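Local coordinates for protein arylalkylamine N-Acetyltransferase like 5b (Aedes aegypti, PDB 4FD4) that probably transfers acetyl or longer acyl groups from their coenzyme A thioesters to arylalkylamines such as serotonin and dopamine, as a GNAT-fold N-acyltransferase, at residues A[79-82]-A[83-87]; A[99-102]-A[103-107]. One frame throughout, in Å; residues are numbered along the deposited sequence.

Interaction 1 of 2, residues A[79-82]-A[83-87]; sequences GPIQ and PGDPD
The carbonyl oxygen of Pro80 lies on the side of the Asp85 carboxylate, 4.0 Å from OD1 of Asp85, with a water near both. The water donates a hydrogen bond to Pro80 O at 3.2 Å and lies close to Asp85 OD1, too close for that second bond to be more than doubtful. Ile81 ends the strand, its backbone paired with Ala126 of the neighbouring strand 126-134. Its CA comes within 3.2 Å of Asp85 OD1, while the branched side chain leads off to pack on Ala126, His128 and Glu112.

Gln82 makes both direct hydrogen bonds. Its N-H reaches Asp85 OD1 at 2.9 Å, from well above the carboxylate plane (66° out of it). Its carbonyl O in turn accepts the backbone N of Asp85 at 3.0 Å. Aspartate suits this place because its short carboxylate, three residues on, can reach back to the N-H of Gln82 while its own N-H closes the turn. With CG of Asp85 beside its own backbone N (chi1 -77°), OD2 lies 3.7 Å from CG of Gln82, whose exposed side chain, extended beyond CG, touches Lys125.

Pro83 suits the second position of the turn because its ring fixes phi, and Gly84, with phi at 105°, takes a conformation that a side chain would strain. Gly84 is also the N-cap of the helix, and Pro86 fits the helix's first turn, where no backbone N-H is needed. The whole is a type II beta turn, Gln82 to Asp85, at the surface of the GNAT fold, where an inner strand of the sheet leads into helix 85-95.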
loop_
_atom_site.group_PDB
_atom_site.type_symbol
_atom_site.label_atom_id
_atom_site.label_comp_id
_atom_site.label_asym_id
_atom_site.label_seq_id
_atom_site.Cartn_x
_atom_site.Cartn_y
_atom_site.Cartn_z
ATOM N N GLY A 79 1.784 -5.276 5.973
ATOM C CA GLY A 79 2.855 -6.098 6.524
ATOM C C GLY A 79 3.571 -5.295 7.592
ATOM O O GLY A 79 3.353 -4.087 7.699
ATOM N N PRO A 80 4.437 -5.955 8.378
ATOM C CA PRO A 80 5.145 -5.225 9.432
ATOM C C PRO A 80 6.214 -4.332 8.821
ATOM O O PRO A 80 6.748 -4.643 7.760
ATOM C CB PRO A 80 5.778 -6.339 10.278
ATOM C CG PRO A 80 5.957 -7.501 9.295
ATOM C CD PRO A 80 4.826 -7.373 8.291
ATOM N N ILE A 81 6.499 -3.211 9.472
ATOM C CA ILE A 81 7.700 -2.445 9.144
ATOM C C ILE A 81 8.471 -2.244 10.438
ATOM O O ILE A 81 7.890 -2.274 11.528
ATOM C CB ILE A 81 7.383 -1.077 8.503
ATOM C CG1 ILE A 81 6.450 -0.279 9.411
ATOM C CG2 ILE A 81 6.768 -1.271 7.114
ATOM C CD1 ILE A 81 6.163 1.127 8.901
ATOM N N GLN A 82 9.774 -2.048 10.320
ATOM C CA GLN A 82 10.593 -1.862 11.503
ATOM C C GLN A 82 11.902 -1.173 11.158
ATOM O O GLN A 82 12.300 -1.137 9.992
ATOM C CB GLN A 82 10.854 -3.203 12.175
ATOM C CG GLN A 82 11.795 -4.109 11.416
ATOM C CD GLN A 82 12.028 -5.421 12.135
ATOM O OE1 GLN A 82 11.080 -6.074 12.582
ATOM N NE2 GLN A 82 13.295 -5.816 12.253
ATOM N N PRO A 83 12.567 -0.589 12.171
ATOM C CA PRO A 83 13.845 0.071 11.888
ATOM C C PRO A 83 14.742 -0.870 11.097
ATOM O O PRO A 83 14.765 -2.072 11.384
ATOM C CB PRO A 83 14.421 0.340 13.290
ATOM C CG PRO A 83 13.213 0.510 14.153
ATOM C CD PRO A 83 12.193 -0.488 13.594
ATOM N N GLY A 84 15.441 -0.335 10.099
ATOM C CA GLY A 84 16.300 -1.140 9.250
ATOM C C GLY A 84 15.702 -1.399 7.877
ATOM O O GLY A 84 16.430 -1.638 6.906
ATOM N N ASP A 85 14.374 -1.333 7.789
ATOM C CA ASP A 85 13.683 -1.719 6.564
ATOM C C ASP A 85 14.056 -0.853 5.364
ATOM O O ASP A 85 14.338 -1.383 4.303
ATOM C CB ASP A 85 12.164 -1.785 6.766
ATOM C CG ASP A 85 11.729 -3.043 7.507
ATOM O OD1 ASP A 85 10.521 -3.178 7.786
ATOM O OD2 ASP A 85 12.590 -3.899 7.813
ATOM N N PRO A 86 14.075 0.475 5.525
ATOM C CA PRO A 86 14.506 1.302 4.385
ATOM C C PRO A 86 15.852 0.893 3.764
ATOM O O PRO A 86 15.953 0.800 2.530
ATOM C CB PRO A 86 14.581 2.705 4.993
ATOM C CG PRO A 86 13.526 2.677 6.061
ATOM C CD PRO A 86 13.584 1.294 6.648
ATOM N N ASP A 87 16.873 0.654 4.583
ATOM C CA ASP A 87 18.177 0.249 4.040
ATOM C C ASP A 87 18.102 -1.088 3.297
ATOM O O ASP A 87 18.660 -1.246 2.205
ATOM C CB ASP A 87 19.237 0.199 5.149
ATOM C CG ASP A 87 19.591 1.583 5.685
ATOM O OD1 ASP A 87 19.556 2.555 4.900
ATOM O OD2 ASP A 87 19.895 1.700 6.890
HETATM O O HOH W 1 9.773 -5.404 8.444
#

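Interaction 2 of 2, residues A[99-102]-A[103-107]; sequences KKWG and DILKL
The opening turns of helix 99-115 are sewn together by i to i+3 and i to i+4 contacts, with Lys99 meeting Asp103 on one flank and Trp101 meeting Leu105 on another. Lys99 NZ forms a salt bridge to Asp103 OD2 at 2.8 Å, meeting its syn lone pair, with a weak second bond to OD1 at 3.2 Å. The bend at the last lysine torsion (chi4 51°) turns NZ toward the carboxylate. OD1 is also hydrogen-bonded to Tyr38 OH, which would help to hold the acid in this position.

Leu105 CG rides over one face of the Trp101 indole, 3.9 Å from the centroid of the five-membered ring, a CH-pi contact. Leu105 CD1 is 3.3 Å from Trp101 NE1, a buried N-H with no polar partner in the model. Ile104 approaches the six-membered ring obliquely, its CG2 3.7 Å from Trp101 CZ3. Beside it the Lys100 chain runs extended, its NZ bonded to the carbonyls of Thr35, Gly41 and Ser43. Beneath the side chains run regular helix bonds, among them Lys106 N to O of the buried Gly102 at 3.0 Å.

The broad, flat Trp101 ring and the branched Leu105 and Ile104 suit an interface between helices: Trp101 is wedged between helix 46-53, where its ring meets Phe51, and helix 85-95, which also receives Leu105; Ile104 packs on Ile34 of helix 33-37.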
loop_
_atom_site.group_PDB
_atom_site.type_symbol
_atom_site.label_atom_id
_atom_site.label_comp_id
_atom_site.label_asym_id
_atom_site.label_seq_id
_atom_site.Cartn_x
_atom_site.Cartn_y
_atom_site.Cartn_z
ATOM N N LYS A 99 14.305 -2.091 -13.523
ATOM C CA LYS A 99 14.673 -0.785 -13.010
ATOM C C LYS A 99 13.459 -0.098 -12.398
ATOM O O LYS A 99 13.588 0.600 -11.402
ATOM C CB LYS A 99 15.307 0.104 -14.091
ATOM C CG LYS A 99 15.571 1.535 -13.597
ATOM C CD LYS A 99 16.786 2.163 -14.260
ATOM C CE LYS A 99 16.916 3.638 -13.906
ATOM N NZ LYS A 99 16.856 3.892 -12.442
ATOM N N LYS A 100 12.280 -0.299 -12.987
ATOM C CA LYS A 100 11.085 0.371 -12.477
ATOM C C LYS A 100 10.814 -0.003 -11.027
ATOM O O LYS A 100 10.524 0.867 -10.190
ATOM C CB LYS A 100 9.852 0.051 -13.323
ATOM C CG LYS A 100 8.577 0.687 -12.766
ATOM C CD LYS A 100 7.396 0.568 -13.722
ATOM C CE LYS A 100 6.141 1.161 -13.114
ATOM N NZ LYS A 100 5.065 1.417 -14.130
ATOM N N TRP A 101 10.884 -1.294 -10.733
ATOM C CA TRP A 101 10.598 -1.751 -9.371
ATOM C C TRP A 101 11.680 -1.273 -8.413
ATOM O O TRP A 101 11.371 -0.930 -7.280
ATOM C CB TRP A 101 10.404 -3.267 -9.274
ATOM C CG TRP A 101 10.141 -3.741 -7.848
ATOM C CD1 TRP A 101 10.876 -4.647 -7.130
ATOM C CD2 TRP A 101 9.092 -3.299 -6.975
ATOM N NE1 TRP A 101 10.334 -4.812 -5.877
ATOM C CE2 TRP A 101 9.241 -3.985 -5.752
ATOM C CE3 TRP A 101 8.030 -2.395 -7.112
ATOM C CZ2 TRP A 101 8.376 -3.801 -4.675
ATOM C CZ3 TRP A 101 7.174 -2.201 -6.033
ATOM C CH2 TRP A 101 7.353 -2.904 -4.834
ATOM N N GLY A 102 12.935 -1.250 -8.860
ATOM C CA GLY A 102 14.009 -0.679 -8.045
ATOM C C GLY A 102 13.772 0.782 -7.685
ATOM O O GLY A 102 13.938 1.195 -6.526
ATOM N N ASP A 103 13.363 1.569 -8.680
ATOM C CA ASP A 103 13.052 2.977 -8.464
ATOM C C ASP A 103 11.885 3.162 -7.499
ATOM O O ASP A 103 11.914 4.035 -6.605
ATOM C CB ASP A 103 12.728 3.683 -9.793
ATOM C CG ASP A 103 13.927 3.776 -10.729
ATOM O OD1 ASP A 103 13.696 3.988 -11.944
ATOM O OD2 ASP A 103 15.086 3.634 -10.259
ATOM N N ILE A 104 10.844 2.353 -7.686
ATOM C CA ILE A 104 9.675 2.440 -6.801
ATOM C C ILE A 104 10.052 2.058 -5.373
ATOM O O ILE A 104 9.658 2.728 -4.410
ATOM C CB ILE A 104 8.484 1.597 -7.311
ATOM C CG1 ILE A 104 7.916 2.230 -8.585
ATOM C CG2 ILE A 104 7.386 1.530 -6.251
ATOM C CD1 ILE A 104 6.917 1.343 -9.329
ATOM N N LEU A 105 10.840 1.000 -5.246
ATOM C CA LEU A 105 11.348 0.547 -3.953
ATOM C C LEU A 105 12.117 1.650 -3.234
ATOM O O LEU A 105 11.939 1.845 -2.027
ATOM C CB LEU A 105 12.258 -0.664 -4.140
ATOM C CG LEU A 105 11.663 -2.029 -3.839
ATOM C CD1 LEU A 105 12.630 -3.133 -4.282
ATOM C CD2 LEU A 105 11.358 -2.137 -2.347
ATOM N N LYS A 106 12.972 2.364 -3.963
ATOM C CA LYS A 106 13.668 3.512 -3.364
ATOM C C LYS A 106 12.723 4.599 -2.908
ATOM O O LYS A 106 12.905 5.173 -1.825
ATOM C CB LYS A 106 14.701 4.102 -4.326
ATOM C CG LYS A 106 15.883 3.198 -4.612
ATOM C CD LYS A 106 16.674 3.797 -5.759
ATOM C CE LYS A 106 17.816 2.901 -6.182
ATOM N NZ LYS A 106 18.638 3.577 -7.219
ATOM N N LEU A 107 11.723 4.902 -3.728
ATOM C CA LEU A 107 10.692 5.857 -3.304
ATOM C C LEU A 107 9.955 5.442 -2.013
ATOM O O LEU A 107 9.772 6.251 -1.092
ATOM C CB LEU A 107 9.688 6.104 -4.427
ATOM C CG LEU A 107 8.423 6.880 -4.059
ATOM C CD1 LEU A 107 8.746 8.299 -3.570
ATOM C CD2 LEU A 107 7.495 6.930 -5.264
#

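Interactions 1 and 2 follow one another along the chain, with nearest atoms about 6 Å apart and no direct touch. Interaction 1 is the entry to helix 85-95, and interaction 2 the start of the next helix, 99-115, whose far part also adjoins interaction 1: Ile81 and Asp85 touch Glu112, and Asp87 pairs with Arg113. Residues 79-87 are mostly exposed and joined by one backbone bond and one carboxylate bond, with prolines and a glycine setting the chain direction. Residues 99-107 are mostly buried and joined by regular helix bonds plus apolar and CH-pi contacts, with a salt bridge from an exposed lysine to a buried aspartate.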